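PDB 4IRT: uncharacterized protein from Bacteroides ovatus, which is of unknown function but carries a BNR repeat-containing beta-propeller region and is a putative neuraminidase. Local coordinates for residues 69-74 with 91-96; 73-78 with 125-130; 136-141 with 151-156. All blocks are in the same frame, centred on the assembly; numbering follows the deposited sequence.

Interaction 1 (69-74 with 91-96); sequences VKDAHN and DHHGHP. With EDO (1,2-ethanediol), chain L.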
loop_
_atom_site.group_PDB
_atom_site.type_symbol
_atom_site.label_atom_id
_atom_site.label_comp_id
_atom_site.label_asym_id
_atom_site.label_seq_id
_atom_site.Cartn_x
_atom_site.Cartn_y
_atom_site.Cartn_z
ATOM N N VAL A 69 -1.455 14.451 12.526
ATOM C CA VAL A 69 -0.303 14.269 11.653
ATOM C C VAL A 69 1.013 13.972 12.394
ATOM O O VAL A 69 1.921 13.395 11.815
ATOM C CB VAL A 69 -0.123 15.478 10.695
ATOM C CG1 VAL A 69 -1.314 15.564 9.730
ATOM C CG2 VAL A 69 0.021 16.782 11.455
ATOM N N LYS A 70 1.097 14.309 13.683
ATOM C CA LYS A 70 2.235 13.879 14.513
ATOM C C LYS A 70 2.364 12.376 14.703
ATOM O O LYS A 70 3.433 11.908 15.095
ATOM C CB LYS A 70 2.179 14.575 15.886
ATOM C CG LYS A 70 2.492 16.040 15.781
ATOM C CD LYS A 70 2.489 16.693 17.140
ATOM C CE LYS A 70 2.424 18.211 17.038
ATOM N NZ LYS A 70 3.755 18.752 16.669
ATOM N N ASP A 71 1.311 11.610 14.405
ATOM C CA ASP A 71 1.356 10.142 14.380
ATOM C C ASP A 71 1.345 9.656 12.929
ATOM O O ASP A 71 0.312 9.698 12.234
ATOM C CB ASP A 71 0.164 9.561 15.155
ATOM C CG ASP A 71 0.296 8.090 15.416
ATOM O OD1 ASP A 71 0.907 7.373 14.602
ATOM O OD2 ASP A 71 -0.271 7.616 16.432
ATOM N N ALA A 72 2.494 9.193 12.463
ATOM C CA ALA A 72 2.634 8.718 11.077
ATOM C C ALA A 72 1.785 7.520 10.735
ATOM O O ALA A 72 1.715 7.146 9.564
ATOM C CB ALA A 72 4.109 8.414 10.772
ATOM N N HIS A 73 1.161 6.867 11.726
ATOM C CA HIS A 73 0.188 5.826 11.421
ATOM C C HIS A 73 -1.082 6.340 10.772
ATOM O O HIS A 73 -1.787 5.583 10.071
ATOM C CB HIS A 73 -0.230 5.062 12.672
ATOM C CG HIS A 73 0.879 4.255 13.269
ATOM N ND1 HIS A 73 1.791 4.787 14.151
ATOM C CD2 HIS A 73 1.235 2.962 13.090
ATOM C CE1 HIS A 73 2.670 3.854 14.481
ATOM N NE2 HIS A 73 2.337 2.731 13.873
ATOM N N ASN A 74 -1.386 7.605 11.052
ATOM C CA ASN A 74 -2.723 8.161 10.871
ATOM C C ASN A 74 -3.015 8.638 9.416
ATOM O O ASN A 74 -3.532 9.741 9.167
ATOM C CB ASN A 74 -2.950 9.286 11.874
ATOM C CG ASN A 74 -3.121 8.788 13.298
ATOM O OD1 ASN A 74 -2.345 7.943 13.781
ATOM N ND2 ASN A 74 -4.119 9.324 13.990
ATOM N N ASP A 91 -6.859 9.133 9.320
ATOM C CA ASP A 91 -6.596 9.573 10.693
ATOM C C ASP A 91 -6.955 8.558 11.789
ATOM O O ASP A 91 -7.677 8.884 12.765
ATOM C CB ASP A 91 -7.316 10.909 10.960
ATOM C CG ASP A 91 -6.938 11.501 12.311
ATOM O OD1 ASP A 91 -5.777 11.304 12.733
ATOM O OD2 ASP A 91 -7.797 12.121 12.959
ATOM N N HIS A 92 -6.422 7.346 11.658
ATOM C CA HIS A 92 -6.615 6.327 12.667
ATOM C C HIS A 92 -5.322 5.738 13.230
ATOM O O HIS A 92 -4.380 5.384 12.489
ATOM C CB HIS A 92 -7.349 5.117 12.117
ATOM C CG HIS A 92 -8.544 5.417 11.268
ATOM N ND1 HIS A 92 -8.460 5.529 9.897
ATOM C CD2 HIS A 92 -9.860 5.527 11.582
ATOM C CE1 HIS A 92 -9.676 5.709 9.403
ATOM N NE2 HIS A 92 -10.542 5.704 10.402
ATOM N N HIS A 93 -5.371 5.467 14.525
ATOM C CA HIS A 93 -4.412 4.582 15.173
ATOM C C HIS A 93 -5.081 3.937 16.368
ATOM O O HIS A 93 -4.784 4.272 17.519
ATOM C CB HIS A 93 -3.157 5.337 15.565
ATOM C CG HIS A 93 -2.037 4.442 15.980
ATOM N ND1 HIS A 93 -0.851 4.924 16.488
ATOM C CD2 HIS A 93 -1.931 3.091 15.987
ATOM C CE1 HIS A 93 -0.055 3.911 16.770
ATOM N NE2 HIS A 93 -0.684 2.787 16.478
ATOM N N GLY A 94 -6.049 3.075 16.064
ATOM C CA GLY A 94 -6.908 2.432 17.030
ATOM C C GLY A 94 -8.095 3.293 17.435
ATOM O O GLY A 94 -8.372 3.425 18.620
ATOM N N HIS A 95 -8.773 3.900 16.461
ATOM C CA HIS A 95 -9.786 4.913 16.727
ATOM C C HIS A 95 -11.051 4.585 15.969
ATOM O O HIS A 95 -11.006 3.836 15.010
ATOM C CB HIS A 95 -9.323 6.304 16.248
ATOM C CG HIS A 95 -8.189 6.864 17.035
ATOM N ND1 HIS A 95 -6.888 6.772 16.607
ATOM C CD2 HIS A 95 -8.148 7.534 18.216
ATOM C CE1 HIS A 95 -6.084 7.334 17.496
ATOM N NE2 HIS A 95 -6.827 7.823 18.473
ATOM N N PRO A 96 -12.166 5.238 16.328
ATOM C CA PRO A 96 -13.379 5.017 15.545
ATOM C C PRO A 96 -13.186 5.389 14.082
ATOM O O PRO A 96 -12.416 6.300 13.766
ATOM C CB PRO A 96 -14.396 5.948 16.220
ATOM C CG PRO A 96 -13.944 5.979 17.644
ATOM C CD PRO A 96 -12.437 6.002 17.562
HETATM C C1 EDO L . -7.558 10.306 15.800
HETATM O O1 EDO L . -7.580 11.351 16.813
HETATM C C2 EDO L . -8.962 9.842 15.418
HETATM O O2 EDO L . -9.594 10.742 14.484
HETATM O O HOH W 1 -3.940 4.155 10.173
#

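Interaction 2 (73-78 with 125-130); sequences HNIISM and TYPEFY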
loop_
_atom_site.group_PDB
_atom_site.type_symbol
_atom_site.label_atom_id
_atom_site.label_comp_id
_atom_site.label_asym_id
_atom_site.label_seq_id
_atom_site.Cartn_x
_atom_site.Cartn_y
_atom_site.Cartn_z
ATOM N N HIS A 73 1.161 6.867 11.726
ATOM C CA HIS A 73 0.188 5.826 11.421
ATOM C C HIS A 73 -1.082 6.340 10.772
ATOM O O HIS A 73 -1.787 5.583 10.071
ATOM C CB HIS A 73 -0.230 5.062 12.672
ATOM C CG HIS A 73 0.879 4.255 13.269
ATOM N ND1 HIS A 73 1.791 4.787 14.151
ATOM C CD2 HIS A 73 1.235 2.962 13.090
ATOM C CE1 HIS A 73 2.670 3.854 14.481
ATOM N NE2 HIS A 73 2.337 2.731 13.873
ATOM N N ASN A 74 -1.386 7.605 11.052
ATOM C CA ASN A 74 -2.723 8.161 10.871
ATOM C C ASN A 74 -3.015 8.638 9.416
ATOM O O ASN A 74 -3.532 9.741 9.167
ATOM C CB ASN A 74 -2.950 9.286 11.874
ATOM C CG ASN A 74 -3.121 8.788 13.298
ATOM O OD1 ASN A 74 -2.345 7.943 13.781
ATOM N ND2 ASN A 74 -4.119 9.324 13.990
ATOM N N ILE A 75 -2.684 7.760 8.474
ATOM C CA ILE A 75 -2.704 8.088 7.047
ATOM C C ILE A 75 -4.093 8.280 6.446
ATOM O O ILE A 75 -5.112 7.906 7.040
ATOM C CB ILE A 75 -1.952 7.010 6.245
ATOM C CG1 ILE A 75 -2.646 5.640 6.395
ATOM C CG2 ILE A 75 -0.514 6.946 6.719
ATOM C CD1 ILE A 75 -3.463 5.263 5.202
ATOM N N ILE A 76 -4.094 8.831 5.249
ATOM C CA ILE A 76 -5.269 8.984 4.405
ATOM C C ILE A 76 -5.171 7.947 3.272
ATOM O O ILE A 76 -4.157 7.891 2.531
ATOM C CB ILE A 76 -5.277 10.363 3.721
ATOM C CG1 ILE A 76 -5.256 11.516 4.731
ATOM C CG2 ILE A 76 -6.477 10.492 2.764
ATOM C CD1 ILE A 76 -4.541 12.748 4.188
ATOM N N SER A 77 -6.229 7.172 3.098
ATOM C CA SER A 77 -6.406 6.351 1.910
ATOM C C SER A 77 -7.681 6.776 1.179
ATOM O O SER A 77 -8.749 6.962 1.803
ATOM C CB SER A 77 -6.530 4.868 2.287
ATOM O OG SER A 77 -5.287 4.272 2.644
HETATM N N MSE A 78 -7.576 6.879 -0.145
HETATM C CA MSE A 78 -8.688 7.262 -1.013
HETATM C C MSE A 78 -8.865 6.314 -2.179
HETATM O O MSE A 78 -7.969 5.503 -2.512
HETATM C CB MSE A 78 -8.474 8.684 -1.523
HETATM C CG MSE A 78 -7.633 8.732 -2.774
HETATM SE SE MSE A 78 -6.952 10.482 -3.326
HETATM C CE MSE A 78 -8.601 11.435 -3.402
ATOM N N THR A 125 -7.330 0.747 12.370
ATOM C CA THR A 125 -6.006 1.197 11.952
ATOM C C THR A 125 -5.834 0.743 10.494
ATOM O O THR A 125 -6.393 -0.268 10.111
ATOM C CB THR A 125 -4.863 0.610 12.823
ATOM O OG1 THR A 125 -5.175 0.730 14.229
ATOM C CG2 THR A 125 -3.503 1.341 12.595
ATOM N N TYR A 126 -5.054 1.490 9.712
ATOM C CA TYR A 126 -4.641 1.101 8.352
ATOM C C TYR A 126 -5.821 0.911 7.381
ATOM O O TYR A 126 -6.025 -0.174 6.840
ATOM C CB TYR A 126 -3.773 -0.167 8.372
ATOM C CG TYR A 126 -2.595 -0.081 9.316
ATOM C CD1 TYR A 126 -1.700 0.991 9.253
ATOM C CD2 TYR A 126 -2.384 -1.054 10.279
ATOM C CE1 TYR A 126 -0.628 1.084 10.124
ATOM C CE2 TYR A 126 -1.306 -0.980 11.147
ATOM C CZ TYR A 126 -0.433 0.083 11.063
ATOM O OH TYR A 126 0.625 0.140 11.934
ATOM N N PRO A 127 -6.591 1.989 7.132
ATOM C CA PRO A 127 -7.615 1.923 6.096
ATOM C C PRO A 127 -7.010 1.747 4.696
ATOM O O PRO A 127 -6.038 2.435 4.365
ATOM C CB PRO A 127 -8.308 3.291 6.205
ATOM C CG PRO A 127 -7.191 4.216 6.703
ATOM C CD PRO A 127 -6.416 3.362 7.671
ATOM N N GLU A 128 -7.569 0.820 3.916
ATOM C CA GLU A 128 -7.146 0.561 2.536
ATOM C C GLU A 128 -8.355 0.313 1.653
ATOM O O GLU A 128 -9.230 -0.461 2.038
ATOM C CB GLU A 128 -6.274 -0.701 2.428
ATOM C CG GLU A 128 -5.082 -0.828 3.354
ATOM C CD GLU A 128 -4.582 -2.289 3.462
ATOM O OE1 GLU A 128 -4.721 -3.077 2.515
ATOM O OE2 GLU A 128 -4.088 -2.687 4.530
ATOM N N PHE A 129 -8.364 0.931 0.460
ATOM C CA PHE A 129 -9.388 0.737 -0.546
ATOM C C PHE A 129 -8.794 0.015 -1.766
ATOM O O PHE A 129 -7.642 0.245 -2.125
ATOM C CB PHE A 129 -9.940 2.068 -1.041
ATOM C CG PHE A 129 -10.802 2.802 -0.044
ATOM C CD1 PHE A 129 -12.132 2.461 0.135
ATOM C CD2 PHE A 129 -10.292 3.883 0.664
ATOM C CE1 PHE A 129 -12.915 3.140 1.049
ATOM C CE2 PHE A 129 -11.076 4.569 1.557
ATOM C CZ PHE A 129 -12.401 4.207 1.734
ATOM N N TYR A 130 -9.623 -0.790 -2.437
ATOM C CA TYR A 130 -9.285 -1.435 -3.706
ATOM C C TYR A 130 -10.526 -1.444 -4.564
ATOM O O TYR A 130 -11.639 -1.709 -4.071
ATOM C CB TYR A 130 -8.782 -2.873 -3.489
ATOM C CG TYR A 130 -7.664 -2.956 -2.483
ATOM C CD1 TYR A 130 -6.342 -2.780 -2.871
ATOM C CD2 TYR A 130 -7.934 -3.145 -1.116
ATOM C CE1 TYR A 130 -5.313 -2.816 -1.954
ATOM C CE2 TYR A 130 -6.912 -3.161 -0.190
ATOM C CZ TYR A 130 -5.607 -2.994 -0.608
ATOM O OH TYR A 130 -4.590 -3.006 0.295
HETATM O O HOH W 1 -3.940 4.155 10.173
#

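Interaction 3 (136-141 with 151-156); sequences DLLFVY and LVMNRY. With EDO (1,2-ethanediol), chain K.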
loop_
_atom_site.group_PDB
_atom_site.type_symbol
_atom_site.label_atom_id
_atom_site.label_comp_id
_atom_site.label_asym_id
_atom_site.label_seq_id
_atom_site.Cartn_x
_atom_site.Cartn_y
_atom_site.Cartn_z
ATOM N N ASP A 136 -17.792 -1.445 -7.990
ATOM C CA ASP A 136 -17.867 -1.660 -6.542
ATOM C C ASP A 136 -16.482 -1.393 -5.910
ATOM O O ASP A 136 -15.472 -1.347 -6.618
ATOM C CB ASP A 136 -18.307 -3.091 -6.221
ATOM C CG ASP A 136 -19.808 -3.310 -6.399
ATOM O OD1 ASP A 136 -20.508 -2.410 -6.908
ATOM O OD2 ASP A 136 -20.273 -4.409 -6.033
ATOM N N LEU A 137 -16.441 -1.222 -4.592
ATOM C CA LEU A 137 -15.176 -1.065 -3.890
ATOM C C LEU A 137 -14.998 -2.106 -2.800
ATOM O O LEU A 137 -15.978 -2.623 -2.256
ATOM C CB LEU A 137 -15.032 0.319 -3.251
ATOM C CG LEU A 137 -15.030 1.527 -4.173
ATOM C CD1 LEU A 137 -14.781 2.797 -3.376
ATOM C CD2 LEU A 137 -14.024 1.326 -5.293
ATOM N N LEU A 138 -13.734 -2.396 -2.494
ATOM C CA LEU A 138 -13.346 -3.168 -1.316
ATOM C C LEU A 138 -12.698 -2.239 -0.307
ATOM O O LEU A 138 -11.963 -1.333 -0.691
ATOM C CB LEU A 138 -12.330 -4.230 -1.711
ATOM C CG LEU A 138 -12.262 -5.444 -0.807
ATOM C CD1 LEU A 138 -13.465 -6.356 -1.013
ATOM C CD2 LEU A 138 -10.965 -6.202 -1.063
ATOM N N PHE A 139 -12.966 -2.471 0.974
ATOM C CA PHE A 139 -12.289 -1.758 2.043
ATOM C C PHE A 139 -11.755 -2.784 3.009
ATOM O O PHE A 139 -12.448 -3.707 3.391
ATOM C CB PHE A 139 -13.222 -0.828 2.772
ATOM C CG PHE A 139 -12.557 0.048 3.831
ATOM C CD1 PHE A 139 -11.707 1.088 3.473
ATOM C CD2 PHE A 139 -12.866 -0.123 5.165
ATOM C CE1 PHE A 139 -11.170 1.939 4.439
ATOM C CE2 PHE A 139 -12.337 0.708 6.133
ATOM C CZ PHE A 139 -11.496 1.739 5.778
ATOM N N VAL A 140 -10.514 -2.592 3.396
ATOM C CA VAL A 140 -9.868 -3.460 4.353
ATOM C C VAL A 140 -9.252 -2.604 5.450
ATOM O O VAL A 140 -8.721 -1.518 5.175
ATOM C CB VAL A 140 -8.786 -4.359 3.738
ATOM C CG1 VAL A 140 -8.147 -5.202 4.826
ATOM C CG2 VAL A 140 -9.375 -5.249 2.669
ATOM N N TYR A 141 -9.333 -3.091 6.685
ATOM C CA TYR A 141 -8.680 -2.413 7.797
ATOM C C TYR A 141 -8.346 -3.417 8.888
ATOM O O TYR A 141 -8.837 -4.550 8.855
ATOM C CB TYR A 141 -9.566 -1.272 8.331
ATOM C CG TYR A 141 -10.888 -1.675 8.983
ATOM C CD1 TYR A 141 -11.985 -1.992 8.204
ATOM C CD2 TYR A 141 -11.034 -1.742 10.366
ATOM C CE1 TYR A 141 -13.192 -2.347 8.771
ATOM C CE2 TYR A 141 -12.246 -2.087 10.944
ATOM C CZ TYR A 141 -13.330 -2.394 10.136
ATOM O OH TYR A 141 -14.562 -2.749 10.680
ATOM N N LEU A 151 -8.045 -8.708 10.509
ATOM C CA LEU A 151 -8.364 -8.169 9.188
ATOM C C LEU A 151 -9.870 -8.161 8.959
ATOM O O LEU A 151 -10.516 -9.210 8.997
ATOM C CB LEU A 151 -7.695 -9.016 8.095
ATOM C CG LEU A 151 -7.778 -8.503 6.650
ATOM C CD1 LEU A 151 -6.678 -9.170 5.822
ATOM C CD2 LEU A 151 -9.151 -8.758 6.023
ATOM N N VAL A 152 -10.434 -6.974 8.699
ATOM C CA VAL A 152 -11.846 -6.859 8.378
ATOM C C VAL A 152 -11.986 -6.327 6.955
ATOM O O VAL A 152 -11.288 -5.394 6.569
ATOM C CB VAL A 152 -12.551 -5.916 9.359
ATOM C CG1 VAL A 152 -14.011 -5.723 9.014
ATOM C CG2 VAL A 152 -12.386 -6.446 10.779
HETATM N N MSE A 153 -12.908 -6.931 6.214
HETATM C CA MSE A 153 -13.092 -6.683 4.802
HETATM C C MSE A 153 -14.550 -6.456 4.490
HETATM O O MSE A 153 -15.438 -7.274 4.807
HETATM C CB MSE A 153 -12.493 -7.856 4.018
HETATM C CG MSE A 153 -12.778 -7.807 2.524
HETATM SE SE MSE A 153 -12.045 -9.362 1.569
HETATM C CE MSE A 153 -10.132 -9.079 1.848
ATOM N N ASN A 154 -14.797 -5.317 3.866
ATOM C CA ASN A 154 -16.118 -4.901 3.449
ATOM C C ASN A 154 -16.170 -4.655 1.954
ATOM O O ASN A 154 -15.143 -4.446 1.314
ATOM C CB ASN A 154 -16.472 -3.576 4.108
ATOM C CG ASN A 154 -16.556 -3.652 5.615
ATOM O OD1 ASN A 154 -16.844 -4.692 6.199
ATOM N ND2 ASN A 154 -16.320 -2.505 6.261
ATOM N N ARG A 155 -17.389 -4.623 1.423
ATOM C CA ARG A 155 -17.636 -4.319 0.029
ATOM C C ARG A 155 -18.680 -3.226 -0.113
ATOM O O ARG A 155 -19.695 -3.231 0.587
ATOM C CB ARG A 155 -18.101 -5.556 -0.749
ATOM C CG ARG A 155 -18.402 -5.289 -2.229
ATOM C CD ARG A 155 -18.667 -6.599 -2.952
ATOM N NE ARG A 155 -19.177 -6.452 -4.322
ATOM C CZ ARG A 155 -19.551 -7.486 -5.083
ATOM N NH1 ARG A 155 -19.479 -8.742 -4.623
ATOM N NH2 ARG A 155 -20.033 -7.279 -6.295
ATOM N N TYR A 156 -18.436 -2.306 -1.040
ATOM C CA TYR A 156 -19.373 -1.227 -1.351
ATOM C C TYR A 156 -20.095 -1.550 -2.635
ATOM O O TYR A 156 -19.474 -1.655 -3.691
ATOM C CB TYR A 156 -18.643 0.092 -1.528
ATOM C CG TYR A 156 -19.560 1.266 -1.805
ATOM C CD1 TYR A 156 -20.357 1.799 -0.794
ATOM C CD2 TYR A 156 -19.619 1.850 -3.062
ATOM C CE1 TYR A 156 -21.191 2.890 -1.024
ATOM C CE2 TYR A 156 -20.452 2.952 -3.305
ATOM C CZ TYR A 156 -21.226 3.455 -2.282
ATOM O OH TYR A 156 -22.046 4.526 -2.497
HETATM C C1 EDO K . -4.491 -11.906 12.189
HETATM O O1 EDO K . -4.847 -11.521 13.515
HETATM C C2 EDO K . -5.139 -10.954 11.171
HETATM O O2 EDO K . -6.564 -11.089 11.137
HETATM O O HOH W 2 -16.776 -2.214 9.060
#

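Interaction 1 (69-74 with 91-96)
Asp71 OD2 accepts a hydrogen bond from His93 ND1 at 2.8 Å, nearly straight at 166°, on its syn side and close to the plane of the imidazole. The other oxygen of the same carboxylate, OD1, is gripped twice from within its own loop: by the backbone N of His73, which closes an Asx turn, and by His73 ND1 at 2.8 Å, again in the ring plane. With both imidazoles tied to one carboxylate, they lie face to face, their centroids 3.9 Å apart and the planes inclined by 20°.

Beside this cluster, Asn74 ND2 donates to Asp91 OD1 at 2.9 Å; the acceptor lies in the amide plane, whereas the nitrogen comes in from above the carboxylate plane. Asp91 OD1 also takes the backbone N of Asn68, while OD2 accepts a hydrogen bond from O2 of an ethanediol, probably from the crystallisation liquor. A water donates to both His73 O and His92 O, linking two carbonyls that cannot bond each other. The bond from Asp91 N to Asn74 O is weak; Asp91 N probably also bonds to Ile75 O, and Asn74 O bonds to the Tyr40 hydroxyl. His95 ND1 holds the backbone N of His93.

Two loops are thus joined chiefly through side chains, and the Asp71 carboxylate, with one oxygen to each imidazole, fixes the rotation of both rings and holds them stacked.

Interaction 2 (73-78 with 125-130)
Ser77 points its side chain at the 125-130 strand, and its OG donates to Pro127 O over 2.6 Å. The hydroxyl reaches that carbonyl from a position tilted 33° out of the carbonyl plane. The hydroxyl is used twice, since the backbone N of Asn25 also bonds to it.

On one side of Ser77 along the strand, the Phe129 ring comes in edge first: its CE2 lies 3.3 Å from Ser77 O, with the oxygen near the ring plane, so the aromatic C-H edge rather than the face meets the carbonyl. On the other side, the Ile75 side chain runs antiparallel to that of Pro127, passing alongside it, with CD1 of Ile75 4.2 Å from CG of Pro127. Ile75 reaches there because CG1 sits between its backbone N and carbonyl carbon (chi1 62°).

At the loop end, the Tyr126 hydroxyl meets the His73 ring at its edge, 3.1 Å from CD2 and near the imidazole plane. A water spans the backbones nearby, donating to His73 O and accepting from Tyr126 N at 2.9 Å.

The axes of 76-78 and 125-130 run 15° from parallel and 6.2 Å apart at closest, and no backbone hydrogen bond joins them. They are first strands of adjacent sheets: 76-80 pairs with 86-90, and 124-131 with 137-143. Tyr36 and Ser38 of strand 34-40 touch Met78, while strand 178-185 meets the Glu128 and Tyr130 side chains.

Interaction 3 (136-141 with 151-156)
Asp136 and Arg155 form a salt bridge at one end of the strand pair, where NE and NH2 of Arg155 both reach Asp136 OD2 at 2.9 Å. The guanidinium approaches side-on, keeping the oxygen near its own plane, while the carboxylate is turned 59° from it and accepts on its anti side. An extended chain, with CG anti to the backbone N (chi1 179°), carries Arg155 to this acceptor; Asp136 OD1 is held separately by the backbone N of Leu158.

At the other end, Val152 lies over one face of the Tyr141 ring, its CB 3.9 Å from the centroid in a CH-pi contact. A water bridges Tyr141 OH and Asn154 ND2; the hydroxyl also bonds to Asp120 O, and Arg165 holds Asn154 OD1.

Opposite this layer, Leu138 CD1 packs 3.9 Å from CG of Met153, a selenomethionine, whose CE reaches Val140 CG2 at 4.0 Å. Six backbone hydrogen bonds set these positions, two in each of the pairs Leu137-Tyr156, Phe139-Asn154 and Tyr141-Val152.

Beyond them, strands 124-131 and 162-167 flank the pair. This antiparallel hairpin forms the middle of a four-stranded sheet, the arrangement of a beta-propeller blade, consistent with the protein's BNR-type family.

Overall arrangement
Interactions 1 and 2 begin from the same run of chain, sharing His73, Asn74 and one water, and their centres lie 10 Å apart. Interaction 1 is partly buried and relies on polar side chains between loops. Interaction 2 is buried, 9 Å from the centre of the chain, and sets one sheet against the next through side chains and water. Interaction 3, also buried, works within a single sheet, chiefly through backbone pairing. It meets interaction 2 along strands 124-131 and 137-143, where Glu128 O and Val140 N lie 2.8 Å apart, a probable hydrogen bond. Interactions 1 and 3 do not touch, their nearest atoms being about 6 Å apart.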